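Local coordinates for protein beta-galactosidase (Trichoderma reesei, PDB 3OG2) that probably catalyses the hydrolysis of terminal non-reducing beta-D-galactose residues in beta-D-galactosides, as a family 35 glycoside hydrolase with a TIM-barrel domain, at residues V41-E46 and S360-Q365; K66-N71 and Y322-G327; V277-G282 and H301-V306; Y308-A313 and V409-N414. All coordinates share one frame; numbering follows the deposited sequence.

Interaction 1: residues V41-E46 and S360-Q365; sequences VIFSGE and SELKLQ
Phe43 reaches from its strand to helix 360-365 with the far end of its ring, where CZ lies 3.9 Å from Leu362 CD1 in an oblique approach. The neighbouring ring atom CE2 stands 4.1 Å from the backbone C of Gln365, which lies close to the ring plane and meets it at the edge. With CG anti to the backbone N (chi1 -154°), the ring extends away from the strand and bridges a CA-CA separation of 9.6 Å between Phe43 and Gln365. Leu362 has its CG anti as well, and together with a chi2 of 52° this brings CD1 to the ring. On the helix, the Gln365 amide is fixed by a nearly straight bond (169°) from NE2 to Glu361 OE2, 3.0 Å long. Glu361 OE2 lies near the Gln365 amide plane and accepts with its anti lone pair. No hydrogen bond joins the two segments. Strand 38-47 is flanked by the parallel strands 72-76 and 318-321 of the barrel, and helix 357-370 packs outside it. Phe70 stacks on Phe43, while Tyr308 and Met312 of helix 301-313 touch Gln365.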
# COMPACT_ATOMS: atom_id res chain seq x y z
N VAL A 41 3.33 -22.02 -2.86
CA VAL A 41 2.73 -20.95 -3.62
C VAL A 41 3.06 -19.68 -2.84
O VAL A 41 2.59 -19.55 -1.68
CB VAL A 41 1.22 -21.11 -3.80
CG1 VAL A 41 0.63 -19.85 -4.48
CG2 VAL A 41 0.88 -22.35 -4.57
N ILE A 42 3.87 -18.78 -3.38
CA ILE A 42 4.13 -17.50 -2.72
C ILE A 42 2.94 -16.58 -3.01
O ILE A 42 2.63 -16.27 -4.17
CB ILE A 42 5.43 -16.88 -3.24
CG1 ILE A 42 6.64 -17.74 -2.85
CG2 ILE A 42 5.55 -15.43 -2.78
CD1 ILE A 42 6.84 -17.82 -1.34
N PHE A 43 2.26 -16.20 -1.95
CA PHE A 43 1.09 -15.30 -2.06
C PHE A 43 1.47 -14.15 -1.14
O PHE A 43 1.58 -14.34 0.08
CB PHE A 43 -0.19 -16.03 -1.65
CG PHE A 43 -1.46 -15.44 -2.30
CD1 PHE A 43 -1.53 -14.22 -2.96
CD2 PHE A 43 -2.63 -16.19 -2.20
CE1 PHE A 43 -2.72 -13.73 -3.51
CE2 PHE A 43 -3.81 -15.70 -2.76
CZ PHE A 43 -3.88 -14.49 -3.41
N SER A 44 1.69 -12.99 -1.72
CA SER A 44 2.36 -11.85 -1.09
C SER A 44 1.52 -10.60 -1.15
O SER A 44 0.75 -10.45 -2.11
CB SER A 44 3.68 -11.65 -1.88
OG SER A 44 4.40 -10.53 -1.35
N GLY A 45 1.73 -9.74 -0.18
CA GLY A 45 1.05 -8.45 -0.18
C GLY A 45 2.08 -7.33 -0.15
O GLY A 45 3.04 -7.43 0.62
N GLU A 46 1.85 -6.24 -0.83
CA GLU A 46 2.77 -5.13 -0.83
C GLU A 46 2.51 -4.19 0.37
O GLU A 46 1.35 -3.81 0.60
CB GLU A 46 2.59 -4.28 -2.11
CG GLU A 46 3.71 -3.28 -2.28
CD GLU A 46 4.94 -3.77 -2.99
OE1 GLU A 46 5.03 -4.95 -3.42
OE2 GLU A 46 5.89 -2.94 -3.13
N SER A 360 -12.04 -9.93 3.12
CA SER A 360 -12.51 -11.28 3.47
C SER A 360 -12.50 -12.19 2.27
O SER A 360 -12.20 -13.39 2.41
CB SER A 360 -13.92 -11.18 4.07
OG SER A 360 -13.90 -10.32 5.22
N GLU A 361 -12.81 -11.63 1.07
CA GLU A 361 -12.73 -12.48 -0.14
C GLU A 361 -11.29 -12.90 -0.42
O GLU A 361 -11.04 -14.04 -0.81
CB GLU A 361 -13.29 -11.69 -1.31
CG GLU A 361 -12.94 -12.35 -2.65
CD GLU A 361 -13.44 -13.76 -2.88
OE1 GLU A 361 -14.60 -14.02 -2.45
OE2 GLU A 361 -12.75 -14.63 -3.52
N LEU A 362 -10.33 -11.99 -0.19
CA LEU A 362 -8.92 -12.36 -0.43
C LEU A 362 -8.48 -13.45 0.52
O LEU A 362 -7.71 -14.34 0.11
CB LEU A 362 -8.08 -11.09 -0.31
CG LEU A 362 -6.62 -11.20 -0.66
CD1 LEU A 362 -6.39 -11.82 -2.04
CD2 LEU A 362 -6.02 -9.79 -0.63
N LYS A 363 -8.97 -13.41 1.77
CA LYS A 363 -8.64 -14.49 2.72
C LYS A 363 -9.15 -15.82 2.23
O LYS A 363 -8.50 -16.84 2.42
CB LYS A 363 -9.33 -14.14 4.06
CG LYS A 363 -9.12 -15.21 5.12
CD LYS A 363 -9.63 -14.79 6.53
CE LYS A 363 -11.14 -14.45 6.43
NZ LYS A 363 -11.67 -14.17 7.81
N LEU A 364 -10.34 -15.89 1.58
CA LEU A 364 -10.80 -17.20 1.11
C LEU A 364 -9.81 -17.77 0.11
O LEU A 364 -9.54 -18.99 0.09
CB LEU A 364 -12.15 -17.06 0.42
CG LEU A 364 -13.27 -16.40 1.22
CD1 LEU A 364 -14.57 -16.43 0.40
CD2 LEU A 364 -13.47 -17.11 2.55
N GLN A 365 -9.25 -16.88 -0.71
CA GLN A 365 -8.30 -17.35 -1.75
C GLN A 365 -6.96 -17.73 -1.17
O GLN A 365 -6.39 -18.76 -1.56
CB GLN A 365 -8.10 -16.22 -2.78
CG GLN A 365 -9.42 -15.86 -3.52
CD GLN A 365 -9.17 -14.75 -4.52
OE1 GLN A 365 -8.05 -14.48 -4.96
NE2 GLN A 365 -10.21 -14.04 -4.90

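Interaction 2: residues K66-N71 and Y322-G327; sequences KALGFN and YMTFGG
At the alpha-to-beta connection of the TIM barrel that leads from helix 58-66 to strand 72-76, Leu68 and Phe70 meet Thr324, which follows strand 318-321. The helix ends in a Schellman motif. Gly69 takes a positive phi of 95°, and its N bonds back to Lys66 O at 3.0 Å, closing a type I turn. This reversal places Leu68 and Phe70 on the same side of the chain: Leu68 CD1 lies 3.9 Å above the plane of the Phe70 ring, over its centre. Thr324 then completes the cluster with its two branches. Its methyl CG2 is 4.3 Å from Leu68 CD1, and its hydroxyl OG1 is 4.1 Å from Phe70 CE2, at the ring edge and near the ring plane. The threonine torsion explains this division of labour, since CG2 stands anti to the backbone N while OG1 lies beside it (chi1 -65°). The Tyr322-Met323 peptide bond, just ahead of Thr324 in the chain, is cis. Around the cluster, Phe70 also touches Leu362, while Ile65 packs on both Phe70 and Thr324. No hydrogen bond crosses between the segments; the hydroxyl of Thr324 is paired instead with Ile321 O. The buried polar atom is therefore satisfied within its own corner of the chain, and what joins it to 66-71 is a light van der Waals contact that buries only 75 Å², with at most a secondary contribution from the weakly positive hydrogens of the ring edge.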
# COMPACT_ATOMS: atom_id res chain seq x y z
N LYS A 66 -0.93 -12.03 7.29
CA LYS A 66 -0.80 -13.47 7.57
C LYS A 66 -2.19 -14.11 7.68
O LYS A 66 -2.40 -15.24 7.24
CB LYS A 66 -0.01 -13.64 8.87
CG LYS A 66 0.22 -15.06 9.28
CD LYS A 66 1.33 -15.74 8.50
CE LYS A 66 1.60 -17.12 9.15
NZ LYS A 66 2.69 -17.78 8.37
N ALA A 67 -3.15 -13.39 8.28
CA ALA A 67 -4.46 -13.99 8.44
C ALA A 67 -5.17 -14.19 7.11
O ALA A 67 -6.14 -14.98 7.03
CB ALA A 67 -5.29 -13.09 9.37
N LEU A 68 -4.80 -13.51 6.03
CA LEU A 68 -5.34 -13.76 4.70
C LEU A 68 -4.92 -15.14 4.16
O LEU A 68 -5.43 -15.60 3.15
CB LEU A 68 -4.82 -12.73 3.69
CG LEU A 68 -5.25 -11.29 3.90
CD1 LEU A 68 -4.46 -10.36 3.00
CD2 LEU A 68 -6.75 -11.16 3.58
N GLY A 69 -3.93 -15.77 4.77
CA GLY A 69 -3.33 -16.97 4.22
C GLY A 69 -2.09 -16.64 3.42
O GLY A 69 -1.52 -17.54 2.80
N PHE A 70 -1.69 -15.36 3.41
CA PHE A 70 -0.44 -15.01 2.69
C PHE A 70 0.79 -15.49 3.47
O PHE A 70 0.71 -15.65 4.68
CB PHE A 70 -0.37 -13.50 2.56
CG PHE A 70 -1.30 -12.92 1.47
CD1 PHE A 70 -2.39 -13.62 0.95
CD2 PHE A 70 -1.01 -11.64 1.01
CE1 PHE A 70 -3.17 -13.01 -0.03
CE2 PHE A 70 -1.79 -11.01 -0.01
CZ PHE A 70 -2.89 -11.73 -0.51
N ASN A 71 1.90 -15.67 2.72
CA ASN A 71 3.14 -16.09 3.40
C ASN A 71 4.24 -15.07 3.24
O ASN A 71 5.31 -15.24 3.86
CB ASN A 71 3.62 -17.46 2.91
CG ASN A 71 3.53 -17.58 1.40
OD1 ASN A 71 3.77 -16.64 0.66
ND2 ASN A 71 3.13 -18.78 0.97
N TYR A 322 -0.40 -5.54 -5.21
CA TYR A 322 0.08 -4.16 -5.04
C TYR A 322 -1.16 -3.28 -5.04
O TYR A 322 -1.78 -3.21 -6.13
CB TYR A 322 1.05 -3.82 -6.20
CG TYR A 322 1.68 -2.46 -5.99
CD1 TYR A 322 0.99 -1.26 -6.13
CD2 TYR A 322 3.04 -2.34 -5.62
CE1 TYR A 322 1.56 -0.04 -5.93
CE2 TYR A 322 3.66 -1.11 -5.41
CZ TYR A 322 2.91 0.03 -5.56
OH TYR A 322 3.49 1.25 -5.32
N MET A 323 -1.50 -2.50 -4.03
CA MET A 323 -1.01 -2.58 -2.65
C MET A 323 -1.91 -3.54 -1.85
O MET A 323 -3.09 -3.72 -2.19
CB MET A 323 -1.14 -1.21 -1.98
CG MET A 323 -0.25 -0.11 -2.60
SD MET A 323 1.50 -0.51 -2.56
CE MET A 323 1.86 -0.39 -0.81
N THR A 324 -1.38 -4.06 -0.76
CA THR A 324 -2.22 -4.73 0.24
C THR A 324 -2.49 -3.81 1.42
O THR A 324 -3.62 -3.75 1.87
CB THR A 324 -1.58 -6.07 0.63
OG1 THR A 324 -1.58 -6.92 -0.55
CG2 THR A 324 -2.37 -6.80 1.69
N PHE A 325 -1.48 -3.08 1.88
CA PHE A 325 -1.67 -1.99 2.83
C PHE A 325 -0.92 -0.79 2.22
O PHE A 325 0.30 -0.94 2.01
CB PHE A 325 -1.14 -2.34 4.23
CG PHE A 325 -1.04 -1.07 5.09
CD1 PHE A 325 -2.18 -0.44 5.55
CD2 PHE A 325 0.23 -0.56 5.39
CE1 PHE A 325 -2.07 0.72 6.32
CE2 PHE A 325 0.32 0.59 6.16
CZ PHE A 325 -0.83 1.22 6.63
N GLY A 326 -1.57 0.33 1.97
CA GLY A 326 -0.95 1.45 1.32
C GLY A 326 -0.32 2.45 2.25
O GLY A 326 0.76 2.99 1.99
N GLY A 327 -0.96 2.78 3.39
CA GLY A 327 -0.41 3.79 4.28
C GLY A 327 -0.56 5.22 3.74
O GLY A 327 -1.52 5.55 3.01

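Interaction 3: residues V277-G282 and H301-V306; sequences VEFQGG and HEFERV. With MAN (alpha-D-mannopyranose), chain B.
Phe303 presses the end of its ring against Gln280 and Phe279 of the barrel strand, the tight part of this contact. Of two modelled conformers, the one described brings Phe303 CE2 within 3.2 Å of Gln280 O, in the ring plane at its edge, and Phe303 CZ within 3.8 Å of Gln280 CB and 3.9 Å of Phe279 CE2. CG anti to the backbone N (chi1 156°) carries the ring out from the helix to the strand. Gln280 O also accepts a bond from Tyr308 OH. The Gln280 amide, set 72° to the ring plane, is tied down by NE2 to Gly282 O (3.0 Å, 160°), and it also bonds Gly243 O. On the looser side, Gly281 and Glu304 do not touch: a water 2.8 Å from Glu304 OE2 reaches Gly281 O only weakly. On the far side of the helix, polar groups hold a mannose of a protein-attached glycan. His301 NE2 donates to mannose O4 at 2.9 Å, and that hydroxyl donates to Glu302 OE2 at 2.7 Å. Arg305 NH2 gives a 3.1 Å bond to mannose O3, and NH1 a longer one. With Arg305 replaced by an alanine, mannose O3 is likely to be left without these guanidinium donors and Arg448 O without its bond from NE. The helix thus turns an aromatic ring edge to the strand that carries the galactose-binding Glu278 and a hydrogen-bonding side to the sugar.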
# COMPACT_ATOMS: atom_id res chain seq x y z
N VAL A 277 4.77 -10.12 -10.04
CA VAL A 277 5.45 -9.44 -8.93
C VAL A 277 4.65 -8.24 -8.47
O VAL A 277 4.73 -7.80 -7.33
CB VAL A 277 6.88 -9.07 -9.38
CG1 VAL A 277 7.59 -8.19 -8.35
CG2 VAL A 277 7.61 -10.39 -9.57
N GLU A 278 3.79 -7.65 -9.33
CA GLU A 278 2.79 -6.68 -8.90
C GLU A 278 1.51 -6.99 -9.67
O GLU A 278 1.53 -6.92 -10.92
CB GLU A 278 3.09 -5.22 -9.19
CG GLU A 278 4.43 -4.77 -8.56
CD GLU A 278 4.77 -3.40 -9.09
OE1 GLU A 278 3.91 -2.65 -9.62
OE2 GLU A 278 5.96 -3.01 -8.97
N PHE A 279 0.46 -7.31 -8.96
CA PHE A 279 -0.85 -7.44 -9.60
C PHE A 279 -1.82 -6.52 -8.87
O PHE A 279 -1.82 -6.44 -7.64
CB PHE A 279 -1.33 -8.90 -9.60
CG PHE A 279 -2.57 -8.98 -10.51
CD1 PHE A 279 -2.43 -9.03 -11.91
CD2 PHE A 279 -3.84 -8.96 -9.96
CE1 PHE A 279 -3.57 -9.06 -12.70
CE2 PHE A 279 -4.96 -8.99 -10.77
CZ PHE A 279 -4.84 -9.02 -12.13
N GLN A 280 -2.67 -5.84 -9.63
CA GLN A 280 -3.57 -4.83 -9.10
C GLN A 280 -4.34 -5.25 -7.86
O GLN A 280 -5.12 -6.23 -7.85
CB GLN A 280 -4.56 -4.51 -10.24
CG GLN A 280 -5.50 -3.37 -9.89
CD GLN A 280 -5.99 -2.66 -11.15
OE1 GLN A 280 -6.04 -3.23 -12.25
NE2 GLN A 280 -6.34 -1.39 -10.98
N GLY A 281 -4.15 -4.44 -6.81
CA GLY A 281 -4.91 -4.54 -5.57
C GLY A 281 -5.66 -3.26 -5.24
O GLY A 281 -6.23 -3.19 -4.13
N GLY A 282 -5.63 -2.28 -6.11
CA GLY A 282 -6.33 -1.02 -5.88
C GLY A 282 -5.96 -0.10 -7.04
O GLY A 282 -5.63 -0.56 -8.16
N HIS A 301 -14.34 -6.77 -4.11
CA HIS A 301 -14.27 -8.23 -3.94
C HIS A 301 -14.58 -8.99 -5.23
O HIS A 301 -14.12 -10.12 -5.43
CB HIS A 301 -15.21 -8.65 -2.78
CG HIS A 301 -16.64 -8.45 -3.08
ND1 HIS A 301 -17.31 -7.26 -3.00
CD2 HIS A 301 -17.55 -9.40 -3.47
CE1 HIS A 301 -18.61 -7.48 -3.35
NE2 HIS A 301 -18.76 -8.76 -3.63
N GLU A 302 -15.42 -8.38 -6.08
CA GLU A 302 -15.79 -9.00 -7.35
C GLU A 302 -14.58 -9.03 -8.29
O GLU A 302 -14.30 -10.03 -8.95
CB GLU A 302 -16.96 -8.27 -8.02
CG GLU A 302 -18.22 -8.41 -7.17
CD GLU A 302 -19.38 -7.60 -7.67
OE1 GLU A 302 -19.13 -6.50 -8.22
OE2 GLU A 302 -20.53 -8.02 -7.43
N PHE A 303 -13.91 -7.88 -8.34
CA PHE A 303 -12.66 -7.85 -9.10
C PHE A 303 -11.74 -8.96 -8.62
O PHE A 303 -11.09 -9.67 -9.39
CB PHE A 303 -12.03 -6.45 -8.96
CG PHE A 303 -10.53 -6.47 -9.19
CD1 PHE A 303 -10.02 -6.37 -10.47
CD2 PHE A 303 -9.61 -6.58 -8.15
CE1 PHE A 303 -8.65 -6.41 -10.71
CE2 PHE A 303 -8.25 -6.64 -8.34
CZ PHE A 303 -7.76 -6.55 -9.64
N GLU A 304 -11.58 -9.10 -7.30
CA GLU A 304 -10.62 -10.12 -6.79
C GLU A 304 -11.02 -11.51 -7.22
O GLU A 304 -10.20 -12.32 -7.69
CB GLU A 304 -10.51 -10.11 -5.25
CG GLU A 304 -9.90 -8.77 -4.77
CD GLU A 304 -9.80 -8.79 -3.26
OE1 GLU A 304 -10.71 -9.44 -2.61
OE2 GLU A 304 -8.93 -8.12 -2.71
N ARG A 305 -12.32 -11.85 -7.05
CA ARG A 305 -12.60 -13.28 -7.36
C ARG A 305 -12.51 -13.52 -8.87
O ARG A 305 -12.01 -14.61 -9.23
CB ARG A 305 -13.89 -13.70 -6.73
CG ARG A 305 -15.07 -12.94 -7.27
CD ARG A 305 -16.19 -12.98 -6.18
NE ARG A 305 -17.39 -12.47 -6.83
CZ ARG A 305 -18.58 -12.29 -6.23
NH1 ARG A 305 -18.79 -12.51 -4.92
NH2 ARG A 305 -19.59 -11.86 -6.99
N VAL A 306 -12.90 -12.58 -9.74
CA VAL A 306 -12.74 -12.87 -11.18
C VAL A 306 -11.29 -12.76 -11.62
O VAL A 306 -10.74 -13.67 -12.28
CB VAL A 306 -13.62 -11.93 -12.03
CG1 VAL A 306 -13.40 -12.18 -13.53
CG2 VAL A 306 -15.11 -12.06 -11.68
C1 MAN B . -24.31 -10.30 -2.92
C2 MAN B . -23.83 -11.44 -3.80
C3 MAN B . -22.40 -11.24 -4.28
C4 MAN B . -22.31 -9.87 -4.94
C5 MAN B . -22.72 -8.78 -3.94
C6 MAN B . -22.78 -7.40 -4.66
O2 MAN B . -24.71 -11.44 -4.91
O3 MAN B . -22.03 -12.25 -5.19
O4 MAN B . -20.97 -9.65 -5.30
O5 MAN B . -24.05 -9.06 -3.52
O6 MAN B . -22.98 -6.38 -3.69
O HOH W 1 -6.94 -6.41 -3.54

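Interaction 4: residues Y308-A313 and V409-N414; sequences YKNNMA and VVRHAN. With NAG (2-acetamido-2-deoxy-beta-D-glucopyranose), chain D.
Asn310 and Arg411 meet across a domain boundary through a water molecule rather than directly. The water donates to Asn310 OD1 at 2.8 Å and accepts from Arg411 NE at 3.0 Å. The guanidinium is also steadied within its own segment: NH1 donates to His412 O at 2.8 Å and to Ala413 O at 3.0 Å. The first carbonyl is met with its donor tilted modestly from the plane, whereas at the second the donor stands well above it. Direct packing belongs to Val409, which points its two methyls at the helix. CG1, anti to the backbone N (chi1 180°), lies 3.6 Å from the carbonyl Lys309 O, while CG2 lies 3.8 Å from Ala313 CB. Cutting Val409 back to alanine removes both methyls, which would probably leave a gap between strand and helix beside Lys309 O and Ala313. Helix 308-313 and strand 409-412 run at 133° to each other, with axes 8.7 Å apart at closest. Lys309 turns its amine away to Glu470, and Asn310 ND2 bonds Pro258 O. Beyond the strand, Asn414 ND2 is covalently bonded to C1 of an N-acetylglucosamine, away from the helix. The chemistry is therefore split: the methyls of Val409 pack on Ala313 and against the Lys309 carbonyl, joining the barrel helix to the beta domain, and a water-mediated polar link borders them.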
# COMPACT_ATOMS: atom_id res chain seq x y z
N TYR A 308 -8.33 -12.50 -9.83
CA TYR A 308 -7.26 -13.27 -9.15
C TYR A 308 -7.38 -14.74 -9.50
O TYR A 308 -6.38 -15.42 -9.74
CB TYR A 308 -7.24 -13.07 -7.65
CG TYR A 308 -6.91 -11.64 -7.20
CD1 TYR A 308 -6.67 -10.61 -8.10
CD2 TYR A 308 -6.84 -11.37 -5.84
CE1 TYR A 308 -6.37 -9.34 -7.65
CE2 TYR A 308 -6.55 -10.09 -5.39
CZ TYR A 308 -6.32 -9.09 -6.30
OH TYR A 308 -6.03 -7.82 -5.85
N LYS A 309 -8.61 -15.27 -9.58
CA LYS A 309 -8.74 -16.67 -10.03
C LYS A 309 -8.34 -16.80 -11.49
O LYS A 309 -7.89 -17.88 -11.88
CB LYS A 309 -10.18 -17.15 -9.79
CG LYS A 309 -10.48 -17.26 -8.28
CD LYS A 309 -11.93 -17.65 -8.00
CE LYS A 309 -12.21 -17.51 -6.49
NZ LYS A 309 -13.53 -18.00 -6.11
N ASN A 310 -8.47 -15.72 -12.30
CA ASN A 310 -7.95 -15.82 -13.67
C ASN A 310 -6.44 -15.95 -13.69
O ASN A 310 -5.89 -16.50 -14.67
CB ASN A 310 -8.39 -14.55 -14.41
CG ASN A 310 -8.01 -14.59 -15.86
OD1 ASN A 310 -8.49 -15.49 -16.60
ND2 ASN A 310 -7.17 -13.65 -16.29
N ASN A 311 -5.71 -15.47 -12.69
CA ASN A 311 -4.28 -15.67 -12.62
C ASN A 311 -3.97 -17.10 -12.14
O ASN A 311 -2.98 -17.69 -12.59
CB ASN A 311 -3.64 -14.64 -11.66
CG ASN A 311 -3.76 -13.24 -12.24
OD1 ASN A 311 -3.81 -13.05 -13.45
ND2 ASN A 311 -3.82 -12.23 -11.35
N MET A 312 -4.82 -17.63 -11.24
CA MET A 312 -4.68 -19.04 -10.88
C MET A 312 -4.97 -19.91 -12.11
O MET A 312 -4.36 -20.97 -12.27
CB MET A 312 -5.65 -19.40 -9.74
CG MET A 312 -5.31 -18.51 -8.50
SD MET A 312 -6.60 -18.75 -7.26
CE MET A 312 -6.43 -17.19 -6.32
N ALA A 313 -5.89 -19.45 -13.01
CA ALA A 313 -6.15 -20.25 -14.24
C ALA A 313 -4.90 -20.38 -15.09
O ALA A 313 -4.75 -21.34 -15.85
CB ALA A 313 -7.26 -19.56 -14.99
N VAL A 409 -11.08 -23.50 -13.50
CA VAL A 409 -11.50 -22.14 -13.17
C VAL A 409 -12.64 -21.75 -14.11
O VAL A 409 -12.46 -21.72 -15.36
CB VAL A 409 -10.31 -21.16 -13.29
CG1 VAL A 409 -10.82 -19.74 -12.94
CG2 VAL A 409 -9.17 -21.63 -12.41
N VAL A 410 -13.78 -21.45 -13.54
CA VAL A 410 -14.99 -21.14 -14.30
C VAL A 410 -15.31 -19.67 -14.20
O VAL A 410 -15.27 -19.09 -13.10
CB VAL A 410 -16.17 -21.97 -13.73
CG1 VAL A 410 -17.43 -21.73 -14.56
CG2 VAL A 410 -15.84 -23.46 -13.61
N ARG A 411 -15.60 -19.01 -15.34
CA ARG A 411 -16.00 -17.62 -15.34
C ARG A 411 -17.10 -17.45 -16.38
O ARG A 411 -17.32 -18.31 -17.25
CB ARG A 411 -14.82 -16.68 -15.64
CG ARG A 411 -14.21 -16.91 -17.02
CD ARG A 411 -13.30 -15.74 -17.35
NE ARG A 411 -12.51 -15.85 -18.55
CZ ARG A 411 -13.00 -15.53 -19.75
NH1 ARG A 411 -14.25 -15.11 -19.93
NH2 ARG A 411 -12.16 -15.63 -20.80
N HIS A 412 -17.79 -16.32 -16.32
CA HIS A 412 -18.69 -16.00 -17.44
C HIS A 412 -17.87 -15.78 -18.71
O HIS A 412 -16.78 -15.20 -18.71
CB HIS A 412 -19.47 -14.72 -17.13
CG HIS A 412 -20.46 -14.89 -16.01
ND1 HIS A 412 -21.69 -15.45 -16.19
CD2 HIS A 412 -20.39 -14.57 -14.69
CE1 HIS A 412 -22.36 -15.48 -15.05
NE2 HIS A 412 -21.57 -14.94 -14.12
N ALA A 413 -18.43 -16.20 -19.85
CA ALA A 413 -17.73 -16.01 -21.11
C ALA A 413 -17.44 -14.55 -21.42
O ALA A 413 -16.36 -14.21 -21.91
CB ALA A 413 -18.57 -16.58 -22.27
N ASN A 414 -18.40 -13.65 -21.17
CA ASN A 414 -18.16 -12.23 -21.05
C ASN A 414 -17.74 -12.00 -19.60
O ASN A 414 -18.56 -12.05 -18.71
CB ASN A 414 -19.43 -11.45 -21.41
CG ASN A 414 -19.21 -9.97 -21.15
OD1 ASN A 414 -18.16 -9.50 -20.71
ND2 ASN A 414 -20.27 -9.19 -21.38
C1 NAG D . -20.33 -7.85 -20.83
C2 NAG D . -20.96 -7.09 -22.00
C3 NAG D . -21.27 -5.66 -21.59
C4 NAG D . -21.88 -5.45 -20.20
C5 NAG D . -21.21 -6.34 -19.12
C6 NAG D . -21.97 -6.40 -17.80
C7 NAG D . -20.08 -7.90 -24.18
C8 NAG D . -18.85 -7.86 -25.05
N2 NAG D . -20.09 -7.05 -23.16
O3 NAG D . -21.91 -4.97 -22.63
O4 NAG D . -21.64 -4.10 -19.86
O5 NAG D . -21.13 -7.63 -19.69
O6 NAG D . -23.20 -7.10 -18.00
O7 NAG D . -21.10 -8.41 -24.68
O HOH W 2 -9.55 -16.41 -19.02

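In the fold
Interactions 1, 2 and 3 lie in the TIM-barrel domain, with centres 7 Å (1 and 2), 10 Å (1 and 3) and 12 Å (2 and 3) apart. Along the chain interaction 3 is nested inside interaction 2, which is nested inside interaction 1. Interactions 1 and 3 use strands 38-47 and 275-280 of the barrel sheet, while interaction 2 joins the loops before strand 72-76 and after strand 318-321. Interaction 4 alternates with interactions 1 and 2 along the chain and follows interaction 3, with which it shares helix 301-313; its centre is 12 Å from that of interaction 3 and 22 Å from that of interaction 2. It packs the barrel domain against the following beta domain.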